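Local coordinates for dual specificity protein phosphatase 14 (Homo sapiens, PDB 2WGP) that inactivates MAP kinases such as ERK, JNK and p38 by hydrolysing phosphate from tyrosine, serine and threonine side chains, and dampens T-cell receptor signalling by dephosphorylating TAB1, at residues A[88-93]-A[158-163]; A[131-136]-A[152-157]; A[62-65]-A[71-74]; A[39-44]-A[107-112]; A[170-173]-A[178-181]. One frame throughout, in Å; residues are numbered along the deposited sequence.

Interaction 1 of 5, residues A[88-93]-A[158-163]; sequences YFDTVA and IDYERQ
Phe89, in the first turn of helix 89-101, lies against the ring of Tyr160 on helix 151-165, and this aromatic pair is the tight part of the contact. Phe89 CB stands almost squarely over the Tyr160 face, 3.9 Å from the ring centroid, while Phe89 CD1 presses toward the root of the same ring, 3.5 Å from Tyr160 CG. The two ring planes are inclined at 52°, an oblique meeting in which the side chains run past one another in opposite directions. Tyr160 reaches this far because its first torsion (chi1 -170°) turns the ring away from its own backbone N and across to the other helix. Phe89 is buried, touching Thr119 and Ala123 of helix 116-129 as well, a place for an apolar ring.

Toward the surface the contact turns polar and looser. Tyr160 OH donates to Asp90 OD2 at 2.8 Å, coming from above the carboxylate plane. A water then bridges the helices, donating to Asp90 OD1 at 2.6 Å and, at a longer 3.3 Å, to OE1 of the exposed Gln163. Asp90 OD2 also forms a salt bridge with Lys127, which would probably keep the carboxylate ionised, an acceptor that both the phenol and the ammonium can use.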
# COMPACT_ATOMS: atom_id res chain seq x y z
N TYR A 88 23.85 7.67 2.35
CA TYR A 88 24.92 8.28 3.13
C TYR A 88 25.90 7.27 3.72
O TYR A 88 26.84 7.66 4.42
CB TYR A 88 24.32 9.14 4.23
CG TYR A 88 23.54 10.35 3.72
CD1 TYR A 88 24.19 11.54 3.40
CD2 TYR A 88 22.17 10.29 3.55
CE1 TYR A 88 23.49 12.66 2.95
CE2 TYR A 88 21.45 11.42 3.09
CZ TYR A 88 22.13 12.59 2.78
OH TYR A 88 21.45 13.71 2.32
N PHE A 89 25.71 5.98 3.46
CA PHE A 89 26.56 4.96 4.06
C PHE A 89 28.02 5.18 3.69
O PHE A 89 28.87 5.33 4.58
CB PHE A 89 26.11 3.54 3.69
CG PHE A 89 24.85 3.04 4.42
CD1 PHE A 89 24.25 1.85 4.00
CD2 PHE A 89 24.26 3.73 5.51
CE1 PHE A 89 23.11 1.37 4.65
CE2 PHE A 89 23.13 3.23 6.13
CZ PHE A 89 22.57 2.06 5.71
N ASP A 90 28.31 5.24 2.38
CA ASP A 90 29.69 5.43 1.89
C ASP A 90 30.23 6.81 2.25
O ASP A 90 31.33 6.94 2.75
CB ASP A 90 29.80 5.20 0.37
CG ASP A 90 29.75 3.72 -0.00
OD1 ASP A 90 29.09 3.38 -1.02
OD2 ASP A 90 30.37 2.90 0.71
N THR A 91 29.42 7.86 2.04
CA THR A 91 29.94 9.21 2.24
C THR A 91 30.25 9.49 3.72
O THR A 91 31.31 10.07 4.03
CB THR A 91 29.02 10.28 1.60
OG1 THR A 91 27.74 10.23 2.20
CG2 THR A 91 28.88 10.03 0.07
N VAL A 92 29.40 9.03 4.64
CA VAL A 92 29.65 9.25 6.08
C VAL A 92 30.79 8.34 6.55
O VAL A 92 31.65 8.77 7.31
CB VAL A 92 28.37 9.11 6.97
CG1 VAL A 92 28.69 9.11 8.47
CG2 VAL A 92 27.36 10.24 6.66
N ALA A 93 30.77 7.07 6.13
CA ALA A 93 31.82 6.13 6.48
C ALA A 93 33.19 6.62 5.98
O ALA A 93 34.17 6.59 6.72
CB ALA A 93 31.48 4.74 5.95
N ILE A 158 21.15 -4.38 5.51
CA ILE A 158 21.25 -5.75 5.00
C ILE A 158 21.69 -5.75 3.54
O ILE A 158 22.55 -6.54 3.15
CB ILE A 158 19.94 -6.56 5.17
CG1 ILE A 158 19.72 -6.93 6.64
CG2 ILE A 158 19.99 -7.86 4.30
CD1 ILE A 158 18.26 -7.34 7.03
N ASP A 159 21.10 -4.86 2.74
CA ASP A 159 21.53 -4.68 1.35
C ASP A 159 22.99 -4.26 1.27
O ASP A 159 23.74 -4.82 0.49
CB ASP A 159 20.63 -3.67 0.59
CG ASP A 159 20.89 -3.69 -0.91
OD1 ASP A 159 21.90 -3.11 -1.35
OD2 ASP A 159 20.09 -4.30 -1.66
N TYR A 160 23.39 -3.29 2.10
CA TYR A 160 24.78 -2.79 2.12
C TYR A 160 25.76 -3.88 2.54
O TYR A 160 26.82 -4.03 1.93
CB TYR A 160 24.89 -1.61 3.06
CG TYR A 160 26.20 -0.83 3.00
CD1 TYR A 160 26.66 -0.28 1.79
CD2 TYR A 160 26.94 -0.60 4.16
CE1 TYR A 160 27.82 0.48 1.75
CE2 TYR A 160 28.11 0.12 4.12
CZ TYR A 160 28.54 0.66 2.92
OH TYR A 160 29.68 1.40 2.92
N GLU A 161 25.38 -4.67 3.55
CA GLU A 161 26.18 -5.83 3.96
C GLU A 161 26.39 -6.79 2.78
O GLU A 161 27.51 -7.26 2.55
CB GLU A 161 25.54 -6.58 5.11
CG GLU A 161 26.47 -7.72 5.63
CD GLU A 161 25.84 -8.68 6.61
OE1 GLU A 161 24.60 -8.80 6.64
OE2 GLU A 161 26.61 -9.32 7.39
N ARG A 162 25.31 -7.07 2.05
CA ARG A 162 25.39 -7.97 0.89
C ARG A 162 26.31 -7.40 -0.20
O ARG A 162 27.06 -8.16 -0.83
CB ARG A 162 24.00 -8.26 0.30
CG ARG A 162 23.05 -9.12 1.17
CD ARG A 162 21.59 -9.09 0.61
NE ARG A 162 21.49 -9.87 -0.63
CZ ARG A 162 20.85 -9.52 -1.75
NH1 ARG A 162 20.21 -8.36 -1.86
NH2 ARG A 162 20.85 -10.34 -2.78
N GLN A 163 26.25 -6.08 -0.41
CA GLN A 163 27.14 -5.41 -1.36
C GLN A 163 28.63 -5.58 -0.92
O GLN A 163 29.51 -5.83 -1.74
CB GLN A 163 26.83 -3.91 -1.45
CG GLN A 163 25.48 -3.53 -2.03
CD GLN A 163 25.23 -2.01 -1.92
OE1 GLN A 163 26.07 -1.23 -2.36
NE2 GLN A 163 24.11 -1.61 -1.29
O HOH W 1 28.38 1.01 -1.89

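Interaction 2 of 5, residues A[131-136]-A[152-157]; sequences VCLLEA and GFWRQL
Helix-to-helix packing in the catalytic domain joins the start of helix 133-143 to helix 151-165, with Leu133 set against both Trp154 and Leu157. Its CG is anti to the backbone N (chi1 178°), which extends the branched end straight at the other helix. There Leu133 CG comes within 3.8 Å of Trp154 CZ3, the side chains crossing at a slant. The CD1 methyl of Leu133 meets Leu157 CB at 4.0 Å, and its CD2 lies 3.9 Å from the backbone O of Leu157. A forked aliphatic group suits this place, since two methyls can serve both neighbours at once. Cut back to an alanine, the side chain would probably leave a gap beside Trp154 CZ3 and Leu157 CB, and the indole would lose one of its apolar supports. The tryptophan has other restraints too: its NE1 hydrogen-bonds to Tyr184 OH, and Tyr137 meets it edge-to-face.

The backbone that carries Leu133 is fixed by polar groups. Leu133 N is hydrogen-bonded to Glu161 OE2 of the facing helix. Cys132 N donates to Glu135 OE1 at 3.2 Å, and Glu135 N returns a weak 3.6 Å bond to Cys132 SG, the reciprocal pairing that defines a capping box at a helix N-terminus.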
# COMPACT_ATOMS: atom_id res chain seq x y z
N VAL A 131 33.83 -6.19 9.56
CA VAL A 131 33.01 -6.95 10.48
C VAL A 131 31.64 -7.08 9.79
O VAL A 131 31.21 -6.16 9.10
CB VAL A 131 33.07 -6.19 11.85
CG1 VAL A 131 32.07 -5.08 11.96
CG2 VAL A 131 33.10 -7.13 13.02
N CYS A 132 31.00 -8.25 9.91
CA CYS A 132 29.68 -8.45 9.34
C CYS A 132 28.63 -7.63 10.11
O CYS A 132 28.91 -7.06 11.19
CB CYS A 132 29.31 -9.94 9.34
SG CYS A 132 28.99 -10.65 10.97
N LEU A 133 27.44 -7.57 9.55
CA LEU A 133 26.36 -6.76 10.11
C LEU A 133 25.98 -7.19 11.54
O LEU A 133 25.78 -6.34 12.40
CB LEU A 133 25.13 -6.83 9.21
CG LEU A 133 23.89 -6.09 9.63
CD1 LEU A 133 24.20 -4.61 9.97
CD2 LEU A 133 22.85 -6.20 8.51
N LEU A 134 25.91 -8.50 11.80
CA LEU A 134 25.57 -8.97 13.14
C LEU A 134 26.65 -8.50 14.15
O LEU A 134 26.32 -7.98 15.23
CB LEU A 134 25.42 -10.49 13.17
CG LEU A 134 25.10 -11.11 14.52
CD1 LEU A 134 23.82 -10.52 15.16
CD2 LEU A 134 25.03 -12.67 14.41
N GLU A 135 27.92 -8.65 13.79
CA GLU A 135 29.02 -8.22 14.66
C GLU A 135 29.01 -6.71 14.88
O GLU A 135 29.26 -6.25 15.98
CB GLU A 135 30.39 -8.61 14.11
CG GLU A 135 30.72 -10.07 13.99
CD GLU A 135 32.13 -10.31 13.32
OE1 GLU A 135 32.30 -10.20 12.05
OE2 GLU A 135 33.08 -10.62 14.08
N ALA A 136 28.74 -5.95 13.81
CA ALA A 136 28.73 -4.49 13.83
C ALA A 136 27.60 -3.98 14.76
O ALA A 136 27.81 -3.10 15.57
CB ALA A 136 28.58 -3.92 12.39
N GLY A 152 13.21 -0.13 8.30
CA GLY A 152 13.66 0.27 6.97
C GLY A 152 15.17 0.45 6.90
O GLY A 152 15.85 0.01 5.94
N PHE A 153 15.72 1.05 7.95
CA PHE A 153 17.16 1.16 8.09
C PHE A 153 17.82 -0.23 8.10
O PHE A 153 18.87 -0.41 7.49
CB PHE A 153 17.54 1.97 9.35
CG PHE A 153 17.18 3.45 9.30
CD1 PHE A 153 17.44 4.26 10.40
CD2 PHE A 153 16.62 4.05 8.17
CE1 PHE A 153 17.15 5.62 10.39
CE2 PHE A 153 16.32 5.42 8.15
CZ PHE A 153 16.58 6.20 9.27
N TRP A 154 17.23 -1.18 8.82
CA TRP A 154 17.67 -2.58 8.77
C TRP A 154 17.68 -3.17 7.35
O TRP A 154 18.67 -3.78 6.98
CB TRP A 154 16.86 -3.45 9.74
CG TRP A 154 17.46 -3.45 11.10
CD1 TRP A 154 16.98 -2.81 12.19
CD2 TRP A 154 18.67 -4.09 11.50
NE1 TRP A 154 17.81 -3.02 13.27
CE2 TRP A 154 18.86 -3.80 12.87
CE3 TRP A 154 19.62 -4.89 10.84
CZ2 TRP A 154 19.96 -4.28 13.59
CZ3 TRP A 154 20.70 -5.38 11.57
CH2 TRP A 154 20.86 -5.08 12.93
N ARG A 155 16.60 -3.02 6.60
CA ARG A 155 16.56 -3.45 5.17
C ARG A 155 17.75 -2.86 4.40
O ARG A 155 18.44 -3.56 3.66
CB ARG A 155 15.26 -3.06 4.48
CG ARG A 155 14.04 -3.78 4.98
CD ARG A 155 12.83 -3.58 4.06
NE ARG A 155 12.30 -2.21 4.05
CZ ARG A 155 11.40 -1.69 4.91
NH1 ARG A 155 10.90 -2.42 5.91
NH2 ARG A 155 11.02 -0.43 4.76
N GLN A 156 18.04 -1.60 4.66
CA GLN A 156 19.09 -0.90 3.93
C GLN A 156 20.47 -1.39 4.36
O GLN A 156 21.35 -1.59 3.52
CB GLN A 156 18.93 0.61 4.08
CG GLN A 156 17.65 1.16 3.45
CD GLN A 156 17.48 2.66 3.61
OE1 GLN A 156 18.37 3.43 3.25
NE2 GLN A 156 16.30 3.09 4.11
N LEU A 157 20.67 -1.59 5.67
CA LEU A 157 21.92 -2.17 6.18
C LEU A 157 22.20 -3.57 5.63
O LEU A 157 23.35 -3.91 5.34
CB LEU A 157 21.89 -2.26 7.72
CG LEU A 157 22.12 -0.95 8.46
CD1 LEU A 157 21.79 -1.11 9.91
CD2 LEU A 157 23.55 -0.41 8.25

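Interaction 3 of 5, residues A[62-65]-A[71-74]; sequences IPNF and EYVK
The Tyr72 ring and the Asn64 amide, the flat groups facing each other here, meet obliquely, their planes 34° apart. Asn64 CB approaches the ring at Tyr72 CD2, 3.6 Å away, and the amide runs on past the ring in the opposite sense, bringing Asn64 ND2 to 3.7 Å from Tyr72 CB. Farther along the ring, Phe65 N lies 4.1 Å from Tyr72 CE2. The ring of Phe65 itself is stacked on that of Trp67.

These residues belong to the margin of the five-stranded mixed sheet of the phosphatase fold. Strand 71-74 is one of its two outermost strands within the chain, hydrogen-bonded to strand 54-57, and the loop that leaves strand 54-57 turns back so that residues 62-65 cover Tyr72 and Lys74. Side chains alternate along the strand: those two point at the loop, and Val73 between them points away. An amphipathic tyrosine suits the site, for its ring shelters the loop backbone while its hydroxyl is hydrogen-bonded to Trp67 N. Asparagine likewise does two jobs, packing through CB and accepting from Asn57 ND2 with OD1.

Lysine offers a long apolar stem with a polar end. The chain bends at chi2 (85°) and then extends over the loop, where Asn64 OD1 is 4.2 Å from Lys74 CD. The ammonium makes a weak hydrogen bond with Ile60 O. Ile62 O accepts from Asn57 ND2, and Lys74 NZ lies 2.7 Å from that same carbonyl oxygen.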
# COMPACT_ATOMS: atom_id res chain seq x y z
N ILE A 62 17.45 19.13 13.91
CA ILE A 62 18.39 19.80 14.82
C ILE A 62 19.38 20.65 13.99
O ILE A 62 20.11 20.12 13.15
CB ILE A 62 19.20 18.81 15.68
CG1 ILE A 62 18.26 17.86 16.42
CG2 ILE A 62 20.17 19.56 16.66
CD1 ILE A 62 18.97 16.90 17.42
N PRO A 63 19.40 21.98 14.22
CA PRO A 63 20.40 22.85 13.54
C PRO A 63 21.81 22.66 14.12
O PRO A 63 21.96 22.45 15.32
CB PRO A 63 19.90 24.27 13.82
CG PRO A 63 18.59 24.11 14.58
CD PRO A 63 18.50 22.74 15.10
N ASN A 64 22.85 22.75 13.29
CA ASN A 64 24.24 22.68 13.79
C ASN A 64 24.47 23.85 14.72
O ASN A 64 24.10 24.98 14.38
CB ASN A 64 25.26 22.76 12.65
CG ASN A 64 25.19 21.57 11.71
OD1 ASN A 64 24.80 20.48 12.10
ND2 ASN A 64 25.60 21.78 10.47
N PHE A 65 25.09 23.60 15.86
CA PHE A 65 25.37 24.69 16.79
C PHE A 65 26.44 25.59 16.20
O PHE A 65 26.48 26.77 16.49
CB PHE A 65 25.78 24.19 18.18
CG PHE A 65 25.59 25.23 19.25
CD1 PHE A 65 24.38 25.33 19.94
CD2 PHE A 65 26.62 26.13 19.55
CE1 PHE A 65 24.20 26.33 20.93
CE2 PHE A 65 26.45 27.12 20.53
CZ PHE A 65 25.24 27.21 21.22
N GLU A 71 34.43 20.85 12.71
CA GLU A 71 33.91 20.75 11.37
C GLU A 71 32.53 20.12 11.48
O GLU A 71 32.32 19.23 12.29
CB GLU A 71 34.86 19.85 10.57
CG GLU A 71 34.46 19.60 9.16
CD GLU A 71 35.37 18.59 8.49
OE1 GLU A 71 35.22 18.41 7.27
OE2 GLU A 71 36.23 17.98 9.17
N TYR A 72 31.57 20.60 10.70
CA TYR A 72 30.21 20.06 10.77
C TYR A 72 29.79 19.47 9.43
O TYR A 72 30.04 20.08 8.37
CB TYR A 72 29.20 21.15 11.15
CG TYR A 72 29.25 21.57 12.59
CD1 TYR A 72 30.20 22.49 13.03
CD2 TYR A 72 28.35 21.06 13.51
CE1 TYR A 72 30.25 22.88 14.33
CE2 TYR A 72 28.42 21.43 14.83
CZ TYR A 72 29.36 22.34 15.24
OH TYR A 72 29.42 22.74 16.55
N VAL A 73 29.13 18.31 9.49
CA VAL A 73 28.54 17.65 8.33
C VAL A 73 27.06 17.34 8.62
O VAL A 73 26.75 16.61 9.54
CB VAL A 73 29.25 16.33 7.97
CG1 VAL A 73 28.60 15.66 6.74
CG2 VAL A 73 30.77 16.58 7.73
N LYS A 74 26.17 17.92 7.84
CA LYS A 74 24.72 17.72 8.01
C LYS A 74 24.26 16.62 7.07
O LYS A 74 24.52 16.67 5.86
CB LYS A 74 24.01 19.03 7.67
CG LYS A 74 22.49 19.03 7.73
CD LYS A 74 22.01 19.30 9.15
CE LYS A 74 20.62 19.89 9.15
NZ LYS A 74 20.20 20.30 10.50

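Interaction 4 of 5, residues A[39-44]-A[107-112]; sequences SVASNR and LVHCAA. With PO4 (phosphate ion), chain C.
Ala41 lays its methyl over one face of the His109 imidazole, CB standing 3.7 Å from the ring centroid and 26° off the ring normal. The overlap is shifted toward the rim, so the nearest ring atom is His109 CD2, only 3.4 Å from Ala41 CB. A side chain no larger than a methyl fits so near an approach. Beside it, Leu107 CD2 reaches Ala41 CA at 4.1 Å and, more loosely, a methyl of Val40, continuing the apolar seam between helix 38-41 and strand 106-109.

The ring is also held from within its own segment. With chi1 at 83°, CG sits between the backbone N and the carbonyl carbon, which turns ND1 forward along the chain to donate to Cys110 O at 2.9 Å, nearly straight and in the ring plane. Here the strand runs into the phosphate-binding P-loop of the protein-tyrosine phosphatases, the HCX5R signature from His109 to Arg116, with Cys110 as the phosphocysteine nucleophile. A leucine in place of His109 would probably leave Cys110 O without this donor and the start of the loop less firmly oriented. Beyond the cysteine lies a phosphate ion, probably from the crystallisation liquor: Ala111 N and Ala112 N both donate to its O2, the latter at 3.0 Å. Val114 N, Ser115 N and Arg116 NE also bind the ion. A water ties the segments, accepting from Ser39 N and donating to Ala111 O, each at 2.9 Å.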
# COMPACT_ATOMS: atom_id res chain seq x y z
N SER A 39 21.61 16.48 22.12
CA SER A 39 21.92 17.26 23.34
C SER A 39 23.42 17.40 23.70
O SER A 39 23.82 18.46 24.18
CB SER A 39 21.15 16.70 24.54
OG SER A 39 21.82 15.61 25.17
N VAL A 40 24.22 16.35 23.46
CA VAL A 40 25.66 16.37 23.76
C VAL A 40 26.43 17.14 22.70
O VAL A 40 27.56 17.59 22.94
CB VAL A 40 26.30 14.94 23.91
CG1 VAL A 40 25.53 14.10 24.94
CG2 VAL A 40 26.38 14.21 22.55
N ALA A 41 25.82 17.27 21.52
CA ALA A 41 26.51 17.83 20.36
C ALA A 41 26.90 19.30 20.58
O ALA A 41 27.93 19.71 20.08
CB ALA A 41 25.68 17.65 19.12
N SER A 42 26.14 20.05 21.39
CA SER A 42 26.48 21.44 21.72
C SER A 42 27.40 21.62 22.96
O SER A 42 27.75 22.75 23.32
CB SER A 42 25.20 22.26 21.93
OG SER A 42 24.39 21.66 22.92
N ASN A 43 27.79 20.52 23.60
CA ASN A 43 28.69 20.59 24.76
C ASN A 43 30.14 20.57 24.29
O ASN A 43 30.79 19.52 24.22
CB ASN A 43 28.40 19.44 25.74
CG ASN A 43 29.13 19.59 27.07
OD1 ASN A 43 30.14 20.30 27.18
ND2 ASN A 43 28.64 18.89 28.09
N ARG A 44 30.64 21.77 23.98
CA ARG A 44 31.98 21.96 23.47
C ARG A 44 33.04 21.27 24.33
O ARG A 44 33.86 20.52 23.82
CB ARG A 44 32.24 23.48 23.33
CG ARG A 44 33.61 23.92 22.81
CD ARG A 44 33.69 25.45 22.89
NE ARG A 44 35.04 25.99 22.84
CZ ARG A 44 35.93 25.94 23.83
NH1 ARG A 44 35.65 25.33 24.99
NH2 ARG A 44 37.13 26.49 23.66
N LEU A 107 32.01 12.65 15.98
CA LEU A 107 30.76 12.34 16.62
C LEU A 107 29.66 12.28 15.58
O LEU A 107 29.42 13.24 14.84
CB LEU A 107 30.40 13.36 17.67
CG LEU A 107 28.99 13.25 18.25
CD1 LEU A 107 28.85 12.02 19.20
CD2 LEU A 107 28.66 14.57 18.97
N VAL A 108 29.01 11.13 15.49
CA VAL A 108 27.82 11.00 14.68
C VAL A 108 26.66 11.04 15.66
O VAL A 108 26.54 10.16 16.54
CB VAL A 108 27.76 9.70 13.83
CG1 VAL A 108 26.47 9.71 12.97
CG2 VAL A 108 29.05 9.52 12.94
N HIS A 109 25.83 12.09 15.53
CA HIS A 109 24.68 12.26 16.42
C HIS A 109 23.38 12.32 15.65
O HIS A 109 23.35 12.67 14.45
CB HIS A 109 24.83 13.48 17.37
CG HIS A 109 24.44 14.81 16.78
ND1 HIS A 109 23.12 15.23 16.67
CD2 HIS A 109 25.20 15.83 16.33
CE1 HIS A 109 23.10 16.44 16.14
NE2 HIS A 109 24.34 16.83 15.92
N CYS A 110 22.31 11.97 16.33
CA CYS A 110 20.96 12.21 15.81
C CYS A 110 20.19 12.92 16.93
O CYS A 110 20.77 13.81 17.58
CB CYS A 110 20.34 10.89 15.35
SG CYS A 110 20.50 9.49 16.46
N ALA A 111 18.93 12.58 17.17
CA ALA A 111 18.14 13.18 18.25
C ALA A 111 18.25 12.30 19.50
O ALA A 111 18.80 12.71 20.51
CB ALA A 111 16.65 13.33 17.83
N ALA A 112 17.83 11.05 19.35
CA ALA A 112 17.75 10.08 20.44
C ALA A 112 18.99 9.22 20.62
O ALA A 112 19.11 8.52 21.62
CB ALA A 112 16.48 9.19 20.26
P PO4 C . 16.81 8.88 16.21
O1 PO4 C . 17.14 8.63 14.76
O2 PO4 C . 16.82 10.30 16.67
O3 PO4 C . 17.84 8.16 17.08
O4 PO4 C . 15.45 8.27 16.55
O HOH W 2 19.04 15.49 21.25

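Interaction 5 of 5, residues A[170-173]-A[178-181]; sequences VKMV and GIVP
Met172 curls its side chain over the Val180-Pro181 peptide like a hook. Bends at chi2 (-64°) and chi3 (-66°) fold the thioether back, so that Met172 SD and CE each lie 3.5 Å from Pro181 N, and the CE methyl rests 3.7 Å from Pro181 CD. An unbranched, flexible methionine can follow this contour. At its CB the proline also meets Val170, whose CG1 lies 3.6 Å from Pro181 CB with the two side chains pointing the same way. At the root of the methionine, Ile179 CG2 fills the angle beside Met172 CB. Trp154 of helix 151-165 packs against Val170, Met172 and Pro181 together.

The two strands, 172-175 and 178-181, make a beta hairpin. Val173 and Val180 are a hydrogen-bonded pair: Val173 N donates to Val180 O at 2.8 Å, and Val180 N returns a bond to Val173 O at 2.9 Å, while their beta-branched side chains share one face. Met172 and Pro181 form the next, non-hydrogen-bonded pair, their CA atoms only 4.2 Å apart; the imide nitrogen, having no hydrogen, costs no cross-strand bond there. At Gly178 the backbone (phi 124°) would force any CB against the preceding carbonyl oxygen.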
# COMPACT_ATOMS: atom_id res chain seq x y z
N VAL A 170 22.12 -11.07 8.99
CA VAL A 170 20.82 -10.74 9.58
C VAL A 170 19.78 -10.81 8.46
O VAL A 170 20.03 -10.36 7.34
CB VAL A 170 20.81 -9.31 10.18
CG1 VAL A 170 19.43 -8.96 10.78
CG2 VAL A 170 21.92 -9.17 11.23
N LYS A 171 18.62 -11.37 8.78
CA LYS A 171 17.50 -11.53 7.87
C LYS A 171 16.28 -10.84 8.46
O LYS A 171 16.10 -10.82 9.68
CB LYS A 171 17.14 -13.01 7.74
CG LYS A 171 17.27 -13.56 6.35
CD LYS A 171 17.53 -15.08 6.34
CE LYS A 171 16.25 -15.91 6.58
NZ LYS A 171 16.27 -17.12 5.69
N MET A 172 15.43 -10.31 7.59
CA MET A 172 14.13 -9.78 8.02
C MET A 172 13.16 -10.95 8.11
O MET A 172 13.08 -11.79 7.20
CB MET A 172 13.65 -8.70 7.05
CG MET A 172 14.63 -7.54 6.87
SD MET A 172 14.96 -6.55 8.35
CE MET A 172 13.39 -5.79 8.64
N VAL A 173 12.46 -11.02 9.23
CA VAL A 173 11.53 -12.10 9.52
C VAL A 173 10.19 -11.52 9.96
O VAL A 173 10.13 -10.46 10.59
CB VAL A 173 12.10 -13.08 10.57
CG1 VAL A 173 13.43 -13.76 10.05
CG2 VAL A 173 12.29 -12.40 11.93
N GLY A 178 4.97 -7.58 13.27
CA GLY A 178 5.58 -6.97 12.13
C GLY A 178 6.84 -7.68 11.65
O GLY A 178 7.37 -8.60 12.30
N ILE A 179 7.32 -7.23 10.50
CA ILE A 179 8.56 -7.71 9.93
C ILE A 179 9.69 -6.97 10.62
O ILE A 179 9.69 -5.74 10.68
CB ILE A 179 8.60 -7.48 8.41
CG1 ILE A 179 7.54 -8.35 7.72
CG2 ILE A 179 10.01 -7.82 7.85
CD1 ILE A 179 7.03 -7.83 6.36
N VAL A 180 10.67 -7.71 11.13
CA VAL A 180 11.79 -7.10 11.86
C VAL A 180 13.05 -7.89 11.54
O VAL A 180 12.96 -9.07 11.17
CB VAL A 180 11.53 -7.14 13.40
CG1 VAL A 180 10.36 -6.23 13.77
CG2 VAL A 180 11.29 -8.63 13.91
N PRO A 181 14.23 -7.27 11.74
CA PRO A 181 15.42 -8.11 11.69
C PRO A 181 15.34 -9.24 12.73
O PRO A 181 14.82 -9.06 13.85
CB PRO A 181 16.56 -7.14 12.03
CG PRO A 181 15.88 -6.04 12.84
CD PRO A 181 14.53 -5.90 12.21

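The contacts fall into two groups. Interactions 3 and 4, centres 9 Å apart, share the five-stranded sheet and meet where Ile62 CD1 packs on the backbone of Cys110 and Ala111; along the chain, interaction 3 is nested within the loop that interaction 4 closes. Interactions 1 and 2, also 9 Å apart between centres, share helix 151-165, with interaction 2 nested inside interaction 1. Interaction 5 follows in sequence and lies 11 Å from interaction 2, centre to centre, its hairpin joined to that helix through Trp154. Interactions 1 and 4 alternate along the chain. Interactions 4 and 5 lie on opposite sides of the chain's centre, about 29 Å apart between centres, so the phosphate-binding loop is remote from the C-terminal hairpin.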